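PDB 6UI5: 2-polyprenyl-6-methoxyphenol hydroxylase-like FAD-dependent oxidoreductase from Streptomyces sp. NRRL 11266, which is a flavin-dependent oxidoreductase-like protein that binds flavin-adenine dinucleotide in a Rossmann-type domain. Local coordinates for residues 68-73 / 90-95; 78-83 / 374-379; 122-127 / 163-168; 171-176 / 267-272. All blocks are in the same frame, centred on the assembly; numbering follows the deposited sequence.

Interaction 1 (68-73 / 90-95)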
# COMPACT_ATOMS: atom_id res chain seq x y z
N VAL A 68 28.83 -9.35 -11.62
CA VAL A 68 28.25 -8.05 -11.94
C VAL A 68 27.37 -7.57 -10.78
O VAL A 68 26.83 -8.37 -10.00
CB VAL A 68 27.47 -8.11 -13.27
CG1 VAL A 68 28.42 -8.08 -14.45
CG2 VAL A 68 26.63 -9.37 -13.34
N THR A 69 27.23 -6.26 -10.66
CA THR A 69 26.24 -5.68 -9.76
C THR A 69 25.23 -4.90 -10.58
O THR A 69 25.55 -4.35 -11.63
CB THR A 69 26.86 -4.73 -8.72
OG1 THR A 69 27.22 -3.49 -9.35
CG2 THR A 69 28.09 -5.34 -8.07
N PHE A 70 24.00 -4.88 -10.10
CA PHE A 70 23.13 -3.84 -10.64
C PHE A 70 22.46 -3.15 -9.47
O PHE A 70 22.08 -3.82 -8.49
CB PHE A 70 22.10 -4.37 -11.63
CG PHE A 70 20.97 -5.10 -11.00
CD1 PHE A 70 21.16 -6.35 -10.43
CD2 PHE A 70 19.70 -4.55 -11.01
CE1 PHE A 70 20.10 -7.03 -9.88
CE2 PHE A 70 18.63 -5.22 -10.46
CZ PHE A 70 18.83 -6.46 -9.89
N PRO A 71 22.35 -1.83 -9.51
CA PRO A 71 22.16 -1.06 -8.28
C PRO A 71 20.75 -0.53 -8.14
O PRO A 71 20.52 0.51 -7.50
CB PRO A 71 23.18 0.07 -8.43
CG PRO A 71 23.32 0.25 -9.97
CD PRO A 71 22.61 -0.93 -10.64
N GLU A 72 19.80 -1.24 -8.73
CA GLU A 72 18.40 -0.89 -8.60
C GLU A 72 17.67 -1.99 -7.86
O GLU A 72 17.80 -3.18 -8.18
CB GLU A 72 17.81 -0.61 -9.98
CG GLU A 72 18.06 0.84 -10.36
CD GLU A 72 17.14 1.82 -9.62
OE1 GLU A 72 17.31 2.09 -8.41
OE2 GLU A 72 16.21 2.31 -10.25
N VAL A 73 16.94 -1.59 -6.82
CA VAL A 73 16.10 -2.47 -6.02
C VAL A 73 14.67 -2.21 -6.47
O VAL A 73 14.17 -1.09 -6.32
CB VAL A 73 16.26 -2.18 -4.52
CG1 VAL A 73 15.19 -2.90 -3.76
CG2 VAL A 73 17.67 -2.56 -4.01
N GLU A 90 25.37 -2.47 0.09
CA GLU A 90 25.89 -3.09 -1.12
C GLU A 90 24.82 -3.18 -2.20
O GLU A 90 23.63 -3.36 -1.90
CB GLU A 90 26.39 -4.51 -0.84
CG GLU A 90 27.69 -4.60 -0.13
CD GLU A 90 28.02 -6.04 0.21
OE1 GLU A 90 27.45 -6.55 1.20
OE2 GLU A 90 28.84 -6.65 -0.52
N PRO A 91 25.21 -3.09 -3.46
CA PRO A 91 24.33 -3.56 -4.54
C PRO A 91 24.15 -5.06 -4.46
O PRO A 91 25.00 -5.79 -3.94
CB PRO A 91 25.10 -3.17 -5.81
CG PRO A 91 26.57 -3.21 -5.36
CD PRO A 91 26.54 -2.68 -3.95
N THR A 92 23.02 -5.54 -4.99
CA THR A 92 22.87 -6.97 -5.25
C THR A 92 23.97 -7.44 -6.19
O THR A 92 24.23 -6.81 -7.22
CB THR A 92 21.51 -7.27 -5.86
OG1 THR A 92 20.51 -7.24 -4.84
CG2 THR A 92 21.49 -8.65 -6.45
N HIS A 93 24.63 -8.53 -5.82
CA HIS A 93 25.65 -9.14 -6.67
C HIS A 93 25.11 -10.39 -7.36
O HIS A 93 24.32 -11.15 -6.79
CB HIS A 93 26.90 -9.48 -5.85
CG HIS A 93 27.76 -8.30 -5.53
ND1 HIS A 93 27.33 -7.25 -4.74
CD2 HIS A 93 29.05 -8.02 -5.86
CE1 HIS A 93 28.31 -6.37 -4.61
NE2 HIS A 93 29.36 -6.81 -5.28
N MET A 94 25.57 -10.63 -8.59
CA MET A 94 25.04 -11.73 -9.40
C MET A 94 25.89 -12.96 -9.15
O MET A 94 26.82 -13.29 -9.88
CB MET A 94 25.01 -11.33 -10.87
CG MET A 94 24.17 -10.07 -11.13
SD MET A 94 22.39 -10.30 -11.31
CE MET A 94 21.79 -9.90 -9.69
N VAL A 95 25.57 -13.64 -8.05
CA VAL A 95 26.26 -14.85 -7.63
C VAL A 95 25.35 -16.02 -7.91
O VAL A 95 24.14 -15.95 -7.69
CB VAL A 95 26.66 -14.81 -6.14
CG1 VAL A 95 27.52 -16.01 -5.82
CG2 VAL A 95 27.40 -13.50 -5.80
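Val68 and Met94 open the pairing of 68-73 with 90-95 through a backbone bond: Met94 N donates to Val68 O at 2.9 Å. Farther along, Phe70 N reaches Thr92 O only weakly, at 3.5 Å, and between the two bonds Thr69 faces His93 as a non-hydrogen-bonded antiparallel pair.

Aromatic contacts come next. Thr69 CG2 sits over one face of the His93 imidazole, 3.5 Å from the ring centroid, a CH-pi contact displaced toward the rim. That ring is tethered from its own segment, since His93 ND1 donates to Pro91 O at 2.9 Å. The Met94 chain bends at chi2 (-83°) and again at chi3, which brings CE to the edge of the Phe70 ring, 3.3 Å from Phe70 CE1, while SD makes an oblique Met-aromatic contact.

Aliphatic packing joins Thr69 CB to Pro91 CG, and Val68 CG2 to Met94 CG at 3.4 Å. His93 also rests on Leu51 of helix 48-55. This is the edge of a small three-stranded antiparallel sheet, in which 92-93 flanks the central strand 69-75.

Interaction 2 (78-83 / 374-379)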
# COMPACT_ATOMS: atom_id res chain seq x y z
N LEU A 78 8.60 -1.57 -10.23
CA LEU A 78 8.83 -0.19 -9.86
C LEU A 78 10.19 -0.05 -9.16
O LEU A 78 10.75 -1.02 -8.65
CB LEU A 78 7.74 0.32 -8.92
CG LEU A 78 6.32 0.18 -9.45
CD1 LEU A 78 5.32 0.89 -8.52
CD2 LEU A 78 6.23 0.72 -10.87
N ARG A 79 10.69 1.18 -9.13
CA ARG A 79 11.95 1.50 -8.48
C ARG A 79 11.73 1.80 -7.01
O ARG A 79 10.77 2.48 -6.66
CB ARG A 79 12.59 2.72 -9.12
CG ARG A 79 13.89 3.07 -8.47
CD ARG A 79 14.48 4.37 -8.97
NE ARG A 79 15.69 4.64 -8.22
CZ ARG A 79 15.73 5.29 -7.06
NH1 ARG A 79 14.63 5.78 -6.50
NH2 ARG A 79 16.90 5.45 -6.47
N LEU A 80 12.65 1.33 -6.16
CA LEU A 80 12.66 1.70 -4.75
C LEU A 80 13.87 2.57 -4.45
O LEU A 80 15.01 2.21 -4.78
CB LEU A 80 12.69 0.46 -3.85
CG LEU A 80 11.47 -0.45 -3.90
CD1 LEU A 80 11.76 -1.70 -3.10
CD2 LEU A 80 10.31 0.28 -3.30
N ALA A 81 13.62 3.73 -3.81
CA ALA A 81 14.68 4.67 -3.41
C ALA A 81 15.58 4.02 -2.35
O ALA A 81 15.48 4.28 -1.14
CB ALA A 81 14.07 5.97 -2.89
N PHE A 82 16.48 3.16 -2.80
CA PHE A 82 17.34 2.45 -1.86
C PHE A 82 18.37 3.37 -1.24
O PHE A 82 18.87 3.07 -0.15
CB PHE A 82 18.01 1.26 -2.57
CG PHE A 82 18.87 0.41 -1.66
CD1 PHE A 82 18.30 -0.46 -0.73
CD2 PHE A 82 20.26 0.47 -1.74
CE1 PHE A 82 19.11 -1.26 0.10
CE2 PHE A 82 21.07 -0.33 -0.91
CZ PHE A 82 20.49 -1.19 0.00
N GLU A 83 18.70 4.49 -1.89
CA GLU A 83 19.63 5.48 -1.35
C GLU A 83 19.14 6.10 -0.04
O GLU A 83 19.93 6.76 0.65
CB GLU A 83 19.86 6.59 -2.39
CG GLU A 83 18.61 7.39 -2.77
CD GLU A 83 17.85 6.80 -3.96
OE1 GLU A 83 18.25 5.72 -4.47
OE2 GLU A 83 16.84 7.41 -4.38
N PHE A 374 11.18 1.26 4.30
CA PHE A 374 10.66 0.04 4.90
C PHE A 374 10.71 -1.13 3.91
O PHE A 374 11.25 -2.19 4.23
CB PHE A 374 9.24 0.25 5.39
CG PHE A 374 8.52 -1.02 5.73
CD1 PHE A 374 8.77 -1.68 6.92
CD2 PHE A 374 7.54 -1.53 4.88
CE1 PHE A 374 8.10 -2.83 7.24
CE2 PHE A 374 6.86 -2.68 5.21
CZ PHE A 374 7.14 -3.33 6.40
N LEU A 375 10.16 -0.92 2.70
CA LEU A 375 10.14 -1.97 1.67
C LEU A 375 11.53 -2.33 1.18
O LEU A 375 11.86 -3.51 1.08
CB LEU A 375 9.28 -1.53 0.48
CG LEU A 375 7.78 -1.40 0.76
CD1 LEU A 375 7.06 -0.89 -0.48
CD2 LEU A 375 7.18 -2.74 1.21
N ALA A 376 12.38 -1.33 0.90
CA ALA A 376 13.74 -1.60 0.46
C ALA A 376 14.52 -2.41 1.49
O ALA A 376 15.36 -3.25 1.14
CB ALA A 376 14.49 -0.30 0.17
N GLU A 377 14.29 -2.14 2.77
CA GLU A 377 14.98 -2.90 3.81
C GLU A 377 14.56 -4.35 3.78
O GLU A 377 15.40 -5.25 3.93
CB GLU A 377 14.67 -2.31 5.18
CG GLU A 377 15.36 -1.00 5.44
CD GLU A 377 15.27 -0.63 6.90
OE1 GLU A 377 16.23 0.02 7.38
OE2 GLU A 377 14.26 -1.00 7.58
N ILE A 378 13.26 -4.60 3.63
CA ILE A 378 12.74 -5.95 3.73
C ILE A 378 13.11 -6.78 2.50
O ILE A 378 13.72 -7.85 2.62
CB ILE A 378 11.23 -5.87 3.98
CG1 ILE A 378 11.04 -5.63 5.46
CG2 ILE A 378 10.50 -7.12 3.55
CD1 ILE A 378 9.68 -5.28 5.78
N VAL A 379 12.85 -6.26 1.29
CA VAL A 379 13.18 -7.01 0.09
C VAL A 379 14.68 -7.19 -0.07
O VAL A 379 15.09 -8.08 -0.82
CB VAL A 379 12.59 -6.38 -1.21
CG1 VAL A 379 11.16 -5.95 -0.98
CG2 VAL A 379 13.42 -5.22 -1.72
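Leu80 of strand 78-80 reaches onto helix 369-379, and the contact is made by apolar packing. The axes of strand 78-80 and helical segment 374-379 run at 92° to each other, 9.6 Å apart at closest approach. Leu80 divides its two methyls over the helix surface: CD1 lies 4.1 Å from Val379 CG2 and equally near the backbone at Ala376, whereas CD2 turns to Leu375 CB at 4.3 Å. Residues 375, 376 and 379 thus give Leu80 one face of the helix, one turn long.

The aromatic part belongs to Phe82. Its CG stands anti to the backbone N (chi1 -177°), which swings the ring toward the helix although the CB itself does not point there. Ala376 CB then meets the ring at its edge, in plane, 3.9 Å from Phe82 CD1. The closest backbone approach is here, Phe82 CA to Ala376 CA 5.9 Å, where the 3-10 segment 82-83 passes the helix.

Charged groups pair away from the interface: Arg79 NH2 donates to the syn lone pair of Glu83 OE2 at 2.9 Å, and Arg79 NE forms a salt bridge with Glu72. On the helix, Glu377 points away from the strand and bridges to Arg401 and Arg405. Leu375 additionally packs on Met361 of the second subunit. With ionic groups kept outside the interface, cohesion between these two segments rests on van der Waals contact and the burial of apolar surface.

Interaction 3 (122-127 / 163-168)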
# COMPACT_ATOMS: atom_id res chain seq x y z
N THR A 122 13.43 -40.56 7.33
CA THR A 122 12.09 -41.09 7.17
C THR A 122 11.16 -40.77 8.33
O THR A 122 9.94 -40.84 8.16
CB THR A 122 12.16 -42.60 6.98
OG1 THR A 122 12.61 -43.19 8.21
CG2 THR A 122 13.16 -42.90 5.91
N GLY A 123 11.71 -40.44 9.50
CA GLY A 123 10.86 -40.04 10.61
C GLY A 123 11.68 -39.75 11.85
O GLY A 123 12.92 -39.80 11.85
N PHE A 124 10.95 -39.48 12.94
CA PHE A 124 11.54 -39.10 14.22
C PHE A 124 10.46 -39.16 15.29
O PHE A 124 9.27 -39.00 15.00
CB PHE A 124 12.13 -37.70 14.16
CG PHE A 124 11.10 -36.62 14.03
CD1 PHE A 124 10.50 -36.35 12.80
CD2 PHE A 124 10.71 -35.86 15.13
CE1 PHE A 124 9.53 -35.36 12.68
CE2 PHE A 124 9.76 -34.86 15.01
CZ PHE A 124 9.16 -34.61 13.79
N GLU A 125 10.89 -39.37 16.53
CA GLU A 125 9.95 -39.24 17.65
C GLU A 125 10.58 -38.48 18.81
O GLU A 125 11.75 -38.69 19.16
CB GLU A 125 9.43 -40.60 18.12
CG GLU A 125 8.84 -40.56 19.52
CD GLU A 125 7.68 -41.53 19.74
OE1 GLU A 125 7.37 -42.32 18.82
OE2 GLU A 125 7.06 -41.49 20.83
N GLU A 126 9.79 -37.60 19.41
CA GLU A 126 10.19 -36.94 20.64
C GLU A 126 10.03 -37.90 21.81
O GLU A 126 8.96 -38.49 21.99
CB GLU A 126 9.35 -35.68 20.85
CG GLU A 126 9.64 -34.93 22.15
CD GLU A 126 10.27 -33.57 21.90
OE1 GLU A 126 10.83 -32.98 22.86
OE2 GLU A 126 10.21 -33.08 20.75
N ALA A 127 11.09 -38.06 22.60
CA ALA A 127 11.03 -38.87 23.81
C ALA A 127 9.96 -38.34 24.77
O ALA A 127 9.69 -37.13 24.84
CB ALA A 127 12.40 -38.90 24.50
N LYS A 163 5.76 -31.67 8.50
CA LYS A 163 4.49 -32.37 8.48
C LYS A 163 4.38 -33.36 9.64
O LYS A 163 3.37 -33.36 10.37
CB LYS A 163 4.32 -33.07 7.13
CG LYS A 163 4.28 -32.11 5.93
CD LYS A 163 4.38 -32.90 4.62
CE LYS A 163 4.54 -31.99 3.40
NZ LYS A 163 3.41 -31.03 3.26
N GLN A 164 5.41 -34.16 9.87
CA GLN A 164 5.35 -35.14 10.95
C GLN A 164 5.28 -34.49 12.33
O GLN A 164 4.65 -35.05 13.23
CB GLN A 164 6.56 -36.07 10.85
CG GLN A 164 6.34 -37.42 11.49
CD GLN A 164 7.48 -38.36 11.18
OE1 GLN A 164 8.38 -38.57 12.00
NE2 GLN A 164 7.46 -38.91 9.97
N ALA A 165 5.93 -33.32 12.52
CA ALA A 165 5.76 -32.55 13.75
C ALA A 165 4.38 -31.90 13.83
O ALA A 165 4.07 -31.28 14.85
CB ALA A 165 6.83 -31.45 13.86
N GLY A 166 3.58 -32.01 12.78
CA GLY A 166 2.22 -31.48 12.84
C GLY A 166 2.08 -29.98 12.99
O GLY A 166 1.18 -29.52 13.71
N ILE A 167 2.94 -29.19 12.34
CA ILE A 167 2.78 -27.74 12.34
C ILE A 167 2.07 -27.32 11.06
O ILE A 167 2.45 -27.71 9.95
CB ILE A 167 4.13 -27.00 12.51
CG1 ILE A 167 4.97 -27.10 11.29
CG2 ILE A 167 4.98 -27.57 13.63
CD1 ILE A 167 6.31 -26.62 11.50
N ASP A 168 1.02 -26.53 11.21
CA ASP A 168 0.20 -26.13 10.08
C ASP A 168 0.95 -25.12 9.21
O ASP A 168 1.69 -24.27 9.73
CB ASP A 168 -1.13 -25.58 10.59
CG ASP A 168 -1.94 -26.63 11.39
OD1 ASP A 168 -1.65 -26.82 12.59
OD2 ASP A 168 -2.87 -27.24 10.83
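Gln164 and Phe124 join the end of helix 160-164 to the edge strand 120-126 of a three-stranded antiparallel sheet, and the helix closes there in a Schellman motif, with Gly166 at positive phi and Gly166 N bonded to Lys163 O at 2.8 Å.

Gln164 can be followed outward. Its CB lies beside the phenyl ring, 3.6 Å from Phe124 CE1. From there CG leaves anti to the backbone N (chi1 -156°) and the chain runs extended toward the strand, so that CG, still near Phe124 CE1, carries the amide across to the backbone. CD comes within 3.8 Å of Gly123 CA. At the tip the two amide atoms part: OE1 accepts from Phe124 N at 2.9 Å, with the donor in the carbonyl plane and an N-H...O angle of 141°, while NE2 lies loosely near Thr122 O and Gly123 CA. OE1 also lies 3.2 Å from Phe124 CD1, oblique to the ring. The bond ties the helix end to a strand amide, and the amide and phenyl planes lie only 15° apart.

Phe124 comes from the opposite direction. Its ring also touches Val133 and Val135 of the neighbouring strand and Val279, so the ring bridges the small sheet and strand 279-281 of the parallel sheet. The far end of the ring reaches the helix terminus, where Ala165 CB lies in the ring plane at the edge, 3.9 Å from Phe124 CZ.

Interaction 4 (171-176 / 267-272)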
# COMPACT_ATOMS: atom_id res chain seq x y z
N GLY A 171 -1.30 -20.25 4.52
CA GLY A 171 -1.24 -19.29 3.43
C GLY A 171 -2.32 -19.52 2.39
O GLY A 171 -3.15 -20.42 2.50
N ASP A 172 -2.28 -18.68 1.35
CA ASP A 172 -3.26 -18.72 0.29
C ASP A 172 -2.73 -17.99 -0.94
O ASP A 172 -1.77 -17.23 -0.86
CB ASP A 172 -4.59 -18.12 0.74
CG ASP A 172 -5.78 -18.88 0.19
OD1 ASP A 172 -5.61 -20.07 -0.17
OD2 ASP A 172 -6.88 -18.30 0.12
N ASP A 173 -3.33 -18.27 -2.10
CA ASP A 173 -2.98 -17.57 -3.33
C ASP A 173 -4.23 -17.36 -4.15
O ASP A 173 -5.11 -18.22 -4.18
CB ASP A 173 -1.94 -18.34 -4.17
CG ASP A 173 -0.60 -18.50 -3.43
OD1 ASP A 173 -0.49 -19.53 -2.72
OD2 ASP A 173 0.32 -17.62 -3.56
N TRP A 174 -4.34 -16.18 -4.77
CA TRP A 174 -5.42 -15.92 -5.72
C TRP A 174 -5.05 -16.31 -7.15
O TRP A 174 -5.90 -16.25 -8.04
CB TRP A 174 -5.85 -14.45 -5.68
CG TRP A 174 -4.81 -13.49 -6.17
CD1 TRP A 174 -4.66 -13.01 -7.45
CD2 TRP A 174 -3.77 -12.86 -5.39
NE1 TRP A 174 -3.59 -12.13 -7.50
CE2 TRP A 174 -3.03 -12.03 -6.25
CE3 TRP A 174 -3.41 -12.93 -4.04
CZ2 TRP A 174 -1.94 -11.26 -5.81
CZ3 TRP A 174 -2.32 -12.17 -3.60
CH2 TRP A 174 -1.60 -11.37 -4.49
N VAL A 175 -3.80 -16.67 -7.38
CA VAL A 175 -3.37 -17.19 -8.66
C VAL A 175 -2.24 -18.17 -8.40
O VAL A 175 -1.50 -18.03 -7.41
CB VAL A 175 -2.96 -16.05 -9.62
CG1 VAL A 175 -1.76 -15.28 -9.05
CG2 VAL A 175 -2.66 -16.62 -11.04
N ILE A 176 -2.14 -19.18 -9.25
CA ILE A 176 -1.06 -20.17 -9.17
C ILE A 176 -0.04 -19.85 -10.26
O ILE A 176 -0.34 -19.98 -11.45
CB ILE A 176 -1.58 -21.60 -9.30
CG1 ILE A 176 -2.64 -21.91 -8.24
CG2 ILE A 176 -0.42 -22.56 -9.15
CD1 ILE A 176 -2.25 -21.46 -6.81
N VAL A 267 3.22 -21.66 -4.51
CA VAL A 267 2.26 -21.28 -3.49
C VAL A 267 2.97 -20.44 -2.44
O VAL A 267 4.20 -20.38 -2.40
CB VAL A 267 1.58 -22.48 -2.83
CG1 VAL A 267 0.56 -23.12 -3.81
CG2 VAL A 267 2.65 -23.46 -2.39
N THR A 268 2.18 -19.82 -1.57
CA THR A 268 2.65 -18.89 -0.54
C THR A 268 2.26 -19.42 0.83
O THR A 268 1.08 -19.48 1.17
CB THR A 268 2.05 -17.51 -0.75
OG1 THR A 268 2.29 -17.08 -2.09
CG2 THR A 268 2.66 -16.52 0.24
N ARG A 269 3.25 -19.80 1.64
CA ARG A 269 2.96 -20.37 2.95
C ARG A 269 3.94 -19.86 4.00
O ARG A 269 5.10 -19.56 3.70
CB ARG A 269 2.97 -21.92 2.97
CG ARG A 269 2.02 -22.57 1.92
CD ARG A 269 0.54 -22.76 2.41
NE ARG A 269 -0.20 -23.44 1.34
CZ ARG A 269 -0.79 -22.84 0.31
NH1 ARG A 269 -0.82 -21.48 0.23
NH2 ARG A 269 -1.41 -23.61 -0.62
N ASN A 270 3.44 -19.77 5.23
CA ASN A 270 4.28 -19.48 6.38
C ASN A 270 3.89 -20.46 7.48
O ASN A 270 2.73 -20.49 7.90
CB ASN A 270 4.10 -18.02 6.81
CG ASN A 270 5.23 -17.51 7.68
OD1 ASN A 270 6.36 -18.00 7.57
ND2 ASN A 270 4.95 -16.50 8.54
N ALA A 271 4.84 -21.29 7.91
CA ALA A 271 4.60 -22.18 9.04
C ALA A 271 4.11 -21.39 10.25
O ALA A 271 4.58 -20.28 10.52
CB ALA A 271 5.89 -22.94 9.38
N GLU A 272 3.14 -21.96 10.97
CA GLU A 272 2.57 -21.29 12.14
C GLU A 272 3.56 -21.24 13.31
O GLU A 272 3.57 -20.27 14.07
CB GLU A 272 1.29 -21.99 12.56
CG GLU A 272 0.59 -21.32 13.71
CD GLU A 272 -0.49 -22.18 14.33
OE1 GLU A 272 -1.10 -22.99 13.59
OE2 GLU A 272 -0.71 -22.03 15.55
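Gly171 crosses closest to Arg269, with 4.4 Å between their CA atoms, where the loop 171-176 leaves strand 169-170 and runs beside 267-272, at the end of long strand 257-271. The glycine is nearly fully extended (phi 164°, psi -179°) and its CA makes a C-H...O contact with Thr268 O at 3.2 Å.

Asp173 carries the polar side-chain contact. Its carboxylate takes two bonds from one residue: OD1 accepts from Thr268 N at 2.9 Å on the syn lone pair, and OD2 receives Thr268 OG1 at 2.5 Å, also from the syn side. Both oxygens being used fixes the rotation of the group. OD1 further makes a long salt bridge to Arg269 NH1 at 3.6 Å.

The arginine bends at chi2 (-87°) and turns back over its own segment, where NH1 donates to Thr268 O at 2.9 Å, from above the carbonyl plane. Beyond Asp173, Ile176 CD1 touches Val267 CG1 lightly. Asp172 N is hydrogen-bonded to Tyr357 OH of the second subunit. The loop links two strands of the antiparallel sheet that both pair with 257-271, and it lies against helix 325-346 beside the subunit boundary.

How the interactions relate
Interactions 1 and 2 form one unit, their centres 13 Å apart: strands 69-75 and 78-80 are neighbours in one small sheet, Val73 O and Leu80 N probably hydrogen-bond, and Val73 packs on Val379 and Phe82. Their segments alternate along the chain. Interaction 3 lies on the opposite side of the chain's centre, its centre about 40 Å from that of interaction 1, and meets interaction 4 where Asp168 O and Glu272 N probably bond. Interactions 3 and 4 follow in series, both nested inside the long loop closed by 78-83 and 374-379. Helix 369-379 therefore brings late chain back to the early sheet, and interactions 2 and 4 both border the second subunit.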